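Local coordinates for protein amidohydrolase (Pseudomonas aeruginosa, PDB 2I5G) that probably acts as a metal-dependent dipeptidase of the peptidase M19 (membrane dipeptidase) family, at residues A[4-16]-A[304-316]. The protein carries 2 engineered substitutions. Sequence-based numbering, arbitrary orientation.
Sequences AELHADSIVIDGL and ERVVRKVMGENWV
Ile13, on the first strand of the TIM-type barrel of this M19-family protein, lies against the C-terminal helix 304-323, so the contact joins parts of the chain near its two ends. Its backbone N donates to Met311 O at 2.9 Å, and an N-H...O angle of 163° marks a nearly straight bond. From CB its side chain forks. The CG2 branch reaches Trp315 CD1 at 3.8 Å, meeting the indole obliquely. The other branch starts with CG1 set anti to the carbonyl carbon (chi1 -68°) and runs on extended to CD1, which touches Val316 CG2 as the two side chains cross at about a right angle. Ile77 of helix 74-82 also packs on Ile13. The helix widens into a pi-type turn at 309-313, and within it Gly312 CA approaches Ile11 O at 3.2 Å, a CA-H...O contact. Toward the helix start, Arg308 bends at chi2 and chi3 to bring its guanidinium to Asp9; their planes stand 69° apart, and the salt bridge is long, 3.6 Å from NH2 to OD2. Between Ser10 and the helix, one water hydrogen-bonds Ser10 OG and donates to Arg308 O and, with its oxygen 2.9 Å away, to Ile11 O.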
ATOM      1  N   ALA A   4      27.253  28.986  25.416  1.00 26.16           N
ATOM      2  CA  ALA A   4      26.744  30.006  24.511  1.00 26.18           C
ATOM      3  C   ALA A   4      27.801  30.099  23.429  1.00 27.06           C
ATOM      4  O   ALA A   4      27.497  30.156  22.240  1.00 28.56           O
ATOM      5  CB  ALA A   4      26.614  31.330  25.221  1.00 10.86           C
ATOM      6  N   GLU A   5      29.056  30.110  23.860  1.00 39.15           N
ATOM      7  CA  GLU A   5      30.173  30.156  22.936  1.00 38.97           C
ATOM      8  C   GLU A   5      30.273  28.770  22.304  1.00 37.56           C
ATOM      9  O   GLU A   5      30.684  28.628  21.153  1.00 37.81           O
ATOM     10  CB  GLU A   5      31.470  30.476  23.678  1.00 34.85           C
ATOM     11  CG  GLU A   5      31.474  31.812  24.381  1.00 36.88           C
ATOM     12  CD  GLU A   5      32.754  32.053  25.162  1.00 37.70           C
ATOM     13  OE1 GLU A   5      33.034  31.275  26.102  1.00 38.35           O
ATOM     14  OE2 GLU A   5      33.480  33.015  24.835  1.00 37.53           O
ATOM     15  N   LEU A   6      29.893  27.751  23.071  1.00 12.68           N
ATOM     16  CA  LEU A   6      29.942  26.377  22.589  1.00 11.55           C
ATOM     17  C   LEU A   6      28.891  26.193  21.498  1.00 11.67           C
ATOM     18  O   LEU A   6      29.206  25.816  20.373  1.00 12.47           O
ATOM     19  CB  LEU A   6      29.666  25.406  23.733  1.00  8.24           C
ATOM     20  CG  LEU A   6      30.234  23.995  23.578  1.00  7.49           C
ATOM     21  CD1 LEU A   6      29.554  23.077  24.569  1.00  8.37           C
ATOM     22  CD2 LEU A   6      30.018  23.476  22.175  1.00  8.44           C
ATOM     23  N   HIS A   7      27.637  26.456  21.845  1.00 12.68           N
ATOM     24  CA  HIS A   7      26.538  26.335  20.904  1.00 12.10           C
ATOM     25  C   HIS A   7      26.907  27.125  19.642  1.00 12.38           C
ATOM     26  O   HIS A   7      26.745  26.641  18.522  1.00 11.34           O
ATOM     27  CB  HIS A   7      25.262  26.908  21.536  1.00 12.08           C
ATOM     28  CG  HIS A   7      24.012  26.638  20.755  1.00 12.17           C
ATOM     29  ND1 HIS A   7      23.316  25.451  20.850  1.00 12.84           N
ATOM     30  CD2 HIS A   7      23.329  27.404  19.871  1.00 12.79           C
ATOM     31  CE1 HIS A   7      22.259  25.499  20.060  1.00 12.22           C
ATOM     32  NE2 HIS A   7      22.242  26.673  19.455  1.00 12.72           N
ATOM     33  N   ALA A   8      27.422  28.336  19.837  1.00  8.90           N
ATOM     34  CA  ALA A   8      27.798  29.199  18.723  1.00 10.21           C
ATOM     35  C   ALA A   8      28.904  28.602  17.866  1.00 10.59           C
ATOM     36  O   ALA A   8      28.817  28.609  16.643  1.00 11.52           O
ATOM     37  CB  ALA A   8      28.228  30.567  19.243  1.00  9.22           C
ATOM     38  N   ASP A   9      29.945  28.095  18.514  1.00 24.67           N
ATOM     39  CA  ASP A   9      31.072  27.497  17.812  1.00 25.18           C
ATOM     40  C   ASP A   9      30.779  26.026  17.527  1.00 25.91           C
ATOM     41  O   ASP A   9      31.688  25.193  17.525  1.00 27.74           O
ATOM     42  CB  ASP A   9      32.338  27.609  18.670  1.00 26.91           C
ATOM     43  CG  ASP A   9      33.602  27.199  17.919  1.00 28.58           C
ATOM     44  OD1 ASP A   9      34.024  27.943  17.007  1.00 30.46           O
ATOM     45  OD2 ASP A   9      34.173  26.131  18.237  1.00 27.70           O
ATOM     46  N   SER A  10      29.516  25.697  17.278  1.00 20.32           N
ATOM     47  CA  SER A  10      29.177  24.304  17.023  1.00 19.11           C
ATOM     48  C   SER A  10      28.174  24.071  15.903  1.00 18.14           C
ATOM     49  O   SER A  10      27.407  24.962  15.529  1.00 16.61           O
ATOM     50  CB  SER A  10      28.660  23.657  18.311  1.00 26.73           C
ATOM     51  OG  SER A  10      28.594  22.250  18.176  1.00 29.07           O
ATOM     52  N   ILE A  11      28.206  22.856  15.363  1.00 13.61           N
ATOM     53  CA  ILE A  11      27.303  22.445  14.300  1.00 13.18           C
ATOM     54  C   ILE A  11      26.065  21.889  14.976  1.00 11.89           C
ATOM     55  O   ILE A  11      26.114  20.821  15.580  1.00 11.51           O
ATOM     56  CB  ILE A  11      27.907  21.320  13.446  1.00 16.31           C
ATOM     57  CG1 ILE A  11      29.190  21.804  12.776  1.00 17.82           C
ATOM     58  CG2 ILE A  11      26.892  20.854  12.407  1.00 14.65           C
ATOM     59  CD1 ILE A  11      28.976  22.983  11.863  1.00 21.57           C
ATOM     60  N   VAL A  12      24.958  22.618  14.905  1.00 15.82           N
ATOM     61  CA  VAL A  12      23.737  22.126  15.520  1.00 15.12           C
ATOM     62  C   VAL A  12      22.802  21.670  14.414  1.00 14.40           C
ATOM     63  O   VAL A  12      22.585  22.377  13.427  1.00 13.24           O
ATOM     64  CB  VAL A  12      23.064  23.208  16.431  1.00 12.47           C
ATOM     65  CG1 VAL A  12      23.881  24.493  16.419  1.00 13.14           C
ATOM     66  CG2 VAL A  12      21.627  23.458  16.002  1.00 11.30           C
ATOM     67  N   ILE A  13      22.269  20.466  14.578  1.00 13.72           N
ATOM     68  CA  ILE A  13      21.376  19.881  13.595  1.00 12.30           C
ATOM     69  C   ILE A  13      20.167  19.283  14.277  1.00 13.04           C
ATOM     70  O   ILE A  13      20.270  18.779  15.393  1.00 14.53           O
ATOM     71  CB  ILE A  13      22.106  18.785  12.794  1.00 15.22           C
ATOM     72  CG1 ILE A  13      23.180  19.435  11.914  1.00 16.20           C
ATOM     73  CG2 ILE A  13      21.109  17.978  11.970  1.00 15.30           C
ATOM     74  CD1 ILE A  13      23.973  18.467  11.073  1.00 14.61           C
ATOM     75  N   ASP A  14      19.019  19.347  13.608  1.00 11.29           N
ATOM     76  CA  ASP A  14      17.790  18.799  14.162  1.00 11.30           C
ATOM     77  C   ASP A  14      17.241  17.737  13.236  1.00  9.79           C
ATOM     78  O   ASP A  14      16.948  18.005  12.076  1.00  7.72           O
ATOM     79  CB  ASP A  14      16.752  19.901  14.366  1.00 29.18           C
ATOM     80  CG  ASP A  14      15.512  19.406  15.090  1.00 32.39           C
ATOM     81  OD1 ASP A  14      14.706  20.257  15.527  1.00 32.05           O
ATOM     82  OD2 ASP A  14      15.343  18.170  15.219  1.00 34.45           O
ATOM     83  N   GLY A  15      17.101  16.529  13.768  1.00 14.40           N
ATOM     84  CA  GLY A  15      16.610  15.407  12.989  1.00 15.04           C
ATOM     85  C   GLY A  15      15.197  15.501  12.439  1.00 15.25           C
ATOM     86  O   GLY A  15      14.861  14.777  11.503  1.00 15.69           O
ATOM     87  N   LEU A  16      14.361  16.364  13.009  1.00  9.60           N
ATOM     88  CA  LEU A  16      13.005  16.488  12.507  1.00 10.34           C
ATOM     89  C   LEU A  16      12.261  17.757  12.884  1.00 10.66           C
ATOM     90  O   LEU A  16      12.149  18.112  14.061  1.00 10.63           O
ATOM     91  CB  LEU A  16      12.154  15.305  12.944  1.00 20.72           C
ATOM     92  CG  LEU A  16      10.913  15.238  12.052  1.00 20.54           C
ATOM     93  CD1 LEU A  16      11.201  14.283  10.901  1.00 19.53           C
ATOM     94  CD2 LEU A  16       9.710  14.769  12.830  1.00 22.02           C
ATOM     95  N   GLU A 304      32.176  18.648  27.105  1.00 22.71           N
ATOM     96  CA  GLU A 304      32.060  19.391  25.850  1.00 23.33           C
ATOM     97  C   GLU A 304      32.044  18.515  24.602  1.00 24.08           C
ATOM     98  O   GLU A 304      31.151  18.636  23.764  1.00 23.82           O
ATOM     99  CB  GLU A 304      33.200  20.415  25.715  1.00 26.58           C
ATOM    100  CG  GLU A 304      32.889  21.536  24.722  1.00 31.07           C
ATOM    101  CD  GLU A 304      34.104  22.378  24.336  1.00 33.56           C
ATOM    102  OE1 GLU A 304      34.864  21.958  23.438  1.00 33.95           O
ATOM    103  OE2 GLU A 304      34.301  23.462  24.929  1.00 34.84           O
ATOM    104  N   ARG A 305      33.035  17.635  24.489  1.00 23.05           N
ATOM    105  CA  ARG A 305      33.183  16.755  23.332  1.00 21.54           C
ATOM    106  C   ARG A 305      31.935  15.942  23.016  1.00 19.43           C
ATOM    107  O   ARG A 305      31.534  15.842  21.857  1.00 19.58           O
ATOM    108  CB  ARG A 305      34.374  15.823  23.547  1.00 24.07           C
ATOM    109  CG  ARG A 305      34.956  15.218  22.278  1.00 26.92           C
ATOM    110  CD  ARG A 305      34.945  13.707  22.377  1.00 29.85           C
ATOM    111  NE  ARG A 305      35.069  13.282  23.766  1.00 31.56           N
ATOM    112  CZ  ARG A 305      34.705  12.087  24.213  1.00 32.72           C
ATOM    113  NH1 ARG A 305      34.199  11.198  23.372  1.00 32.21           N
ATOM    114  NH2 ARG A 305      34.821  11.789  25.503  1.00 33.91           N
ATOM    115  N   VAL A 306      31.327  15.353  24.041  1.00  9.77           N
ATOM    116  CA  VAL A 306      30.120  14.567  23.835  1.00  7.12           C
ATOM    117  C   VAL A 306      29.004  15.504  23.388  1.00  7.49           C
ATOM    118  O   VAL A 306      28.238  15.181  22.489  1.00  8.62           O
ATOM    119  CB  VAL A 306      29.682  13.833  25.126  1.00 11.21           C
ATOM    120  CG1 VAL A 306      28.400  13.037  24.860  1.00 11.20           C
ATOM    121  CG2 VAL A 306      30.787  12.900  25.605  1.00  7.84           C
ATOM    122  N   VAL A 307      28.910  16.668  24.019  1.00 14.18           N
ATOM    123  CA  VAL A 307      27.884  17.636  23.651  1.00 14.82           C
ATOM    124  C   VAL A 307      27.955  17.971  22.158  1.00 15.66           C
ATOM    125  O   VAL A 307      26.932  17.958  21.476  1.00 17.18           O
ATOM    126  CB  VAL A 307      28.021  18.945  24.467  1.00 36.71           C
ATOM    127  CG1 VAL A 307      26.976  19.958  24.009  1.00 35.01           C
ATOM    128  CG2 VAL A 307      27.860  18.651  25.954  1.00 35.78           C
ATOM    129  N   ARG A 308      29.150  18.267  21.648  1.00 19.17           N
ATOM    130  CA  ARG A 308      29.298  18.587  20.228  1.00 19.59           C
ATOM    131  C   ARG A 308      28.620  17.465  19.447  1.00 20.61           C
ATOM    132  O   ARG A 308      27.917  17.703  18.462  1.00 21.43           O
ATOM    133  CB  ARG A 308      30.771  18.625  19.807  1.00 24.48           C
ATOM    134  CG  ARG A 308      31.756  19.151  20.835  1.00 25.99           C
ATOM    135  CD  ARG A 308      31.934  20.658  20.790  1.00 26.42           C
ATOM    136  NE  ARG A 308      32.244  21.143  19.450  1.00 25.28           N
ATOM    137  CZ  ARG A 308      32.760  22.341  19.190  1.00 26.10           C
ATOM    138  NH1 ARG A 308      33.042  23.182  20.174  1.00 24.92           N
ATOM    139  NH2 ARG A 308      32.969  22.710  17.933  1.00 28.90           N
ATOM    140  N   LYS A 309      28.851  16.236  19.902  1.00 26.99           N
ATOM    141  CA  LYS A 309      28.292  15.048  19.266  1.00 27.96           C
ATOM    142  C   LYS A 309      26.778  15.113  19.188  1.00 28.53           C
ATOM    143  O   LYS A 309      26.203  15.219  18.108  1.00 29.42           O
ATOM    144  CB  LYS A 309      28.663  13.786  20.048  1.00 24.89           C
ATOM    145  CG  LYS A 309      30.124  13.639  20.396  1.00 24.06           C
ATOM    146  CD  LYS A 309      30.967  13.500  19.157  1.00 24.92           C
ATOM    147  CE  LYS A 309      32.258  12.783  19.491  1.00 25.75           C
ATOM    148  NZ  LYS A 309      31.984  11.462  20.130  1.00 25.57           N
ATOM    149  N   VAL A 310      26.144  15.045  20.353  1.00 18.03           N
ATOM    150  CA  VAL A 310      24.697  15.055  20.448  1.00 18.46           C
ATOM    151  C   VAL A 310      24.037  16.240  19.764  1.00 18.33           C
ATOM    152  O   VAL A 310      22.934  16.112  19.243  1.00 21.20           O
ATOM    153  CB  VAL A 310      24.243  15.013  21.918  1.00 25.17           C
ATOM    154  CG1 VAL A 310      22.730  14.935  21.988  1.00 25.69           C
ATOM    155  CG2 VAL A 310      24.864  13.813  22.617  1.00 26.72           C
HETATM  156  N   MSE A 311      24.698  17.388  19.743  1.00 19.29           N
HETATM  157  CA  MSE A 311      24.080  18.547  19.114  1.00 19.36           C
HETATM  158  C   MSE A 311      24.142  18.559  17.590  1.00 17.39           C
HETATM  159  O   MSE A 311      23.364  19.273  16.951  1.00 16.08           O
HETATM  160  CB  MSE A 311      24.665  19.850  19.678  1.00 29.71           C
HETATM  161  CG  MSE A 311      24.320  20.103  21.145  1.00 33.32           C
HETATM  162 SE   MSE A 311      22.425  19.881  21.565  1.00 40.97          SE
HETATM  163  CE  MSE A 311      21.699  21.385  20.594  1.00 36.97           C
ATOM    164  N   GLY A 312      25.040  17.772  16.999  1.00 15.44           N
ATOM    165  CA  GLY A 312      25.114  17.765  15.550  1.00 14.13           C
ATOM    166  C   GLY A 312      26.187  16.930  14.880  1.00 14.49           C
ATOM    167  O   GLY A 312      25.908  16.250  13.892  1.00 14.13           O
ATOM    168  N   GLU A 313      27.413  16.975  15.392  1.00 15.76           N
ATOM    169  CA  GLU A 313      28.503  16.207  14.797  1.00 14.01           C
ATOM    170  C   GLU A 313      28.120  14.779  14.429  1.00 13.61           C
ATOM    171  O   GLU A 313      28.466  14.306  13.351  1.00 14.31           O
ATOM    172  CB  GLU A 313      29.713  16.186  15.732  1.00 21.39           C
ATOM    173  CG  GLU A 313      30.385  17.540  15.885  1.00 24.08           C
ATOM    174  CD  GLU A 313      31.724  17.456  16.595  1.00 25.20           C
ATOM    175  OE1 GLU A 313      32.413  18.498  16.688  1.00 24.10           O
ATOM    176  OE2 GLU A 313      32.085  16.349  17.060  1.00 25.90           O
ATOM    177  N   ASN A 314      27.408  14.093  15.316  1.00  8.47           N
ATOM    178  CA  ASN A 314      26.996  12.723  15.051  1.00  8.82           C
ATOM    179  C   ASN A 314      26.081  12.617  13.825  1.00  9.92           C
ATOM    180  O   ASN A 314      26.208  11.685  13.026  1.00 10.26           O
ATOM    181  CB  ASN A 314      26.300  12.128  16.283  1.00 11.31           C
ATOM    182  CG  ASN A 314      27.289  11.662  17.354  1.00 13.79           C
ATOM    183  OD1 ASN A 314      28.495  11.905  17.259  1.00 15.48           O
ATOM    184  ND2 ASN A 314      26.774  10.990  18.379  1.00 13.64           N
ATOM    185  N   TRP A 315      25.161  13.563  13.672  1.00 11.44           N
ATOM    186  CA  TRP A 315      24.262  13.536  12.531  1.00 11.22           C
ATOM    187  C   TRP A 315      25.061  13.665  11.250  1.00 12.41           C
ATOM    188  O   TRP A 315      24.794  12.978  10.262  1.00 13.45           O
ATOM    189  CB  TRP A 315      23.256  14.680  12.604  1.00 10.66           C
ATOM    190  CG  TRP A 315      21.894  14.249  13.017  1.00 10.04           C
ATOM    191  CD1 TRP A 315      21.135  14.782  14.020  1.00  9.93           C
ATOM    192  CD2 TRP A 315      21.106  13.205  12.429  1.00  9.68           C
ATOM    193  NE1 TRP A 315      19.923  14.134  14.093  1.00  8.28           N
ATOM    194  CE2 TRP A 315      19.881  13.162  13.128  1.00  8.59           C
ATOM    195  CE3 TRP A 315      21.319  12.301  11.380  1.00 11.06           C
ATOM    196  CZ2 TRP A 315      18.869  12.247  12.809  1.00  8.95           C
ATOM    197  CZ3 TRP A 315      20.313  11.391  11.065  1.00  9.26           C
ATOM    198  CH2 TRP A 315      19.104  11.374  11.780  1.00  8.79           C
ATOM    199  N   VAL A 316      26.050  14.551  11.272  1.00 15.26           N
ATOM    200  CA  VAL A 316      26.880  14.776  10.101  1.00 16.60           C
ATOM    201  C   VAL A 316      27.637  13.517   9.674  1.00 17.77           C
ATOM    202  O   VAL A 316      27.685  13.191   8.489  1.00 18.88           O
ATOM    203  CB  VAL A 316      27.890  15.921  10.349  1.00  9.91           C
ATOM    204  CG1 VAL A 316      28.765  16.114   9.122  1.00  7.39           C
ATOM    205  CG2 VAL A 316      27.145  17.208  10.666  1.00  7.05           C
TER
HETATM  206  O   HOH W   1      28.233  19.940  17.421  1.00  2.53           O
HETATM  207  O   HOH W   2      21.484  16.957  16.711  1.00  2.53           O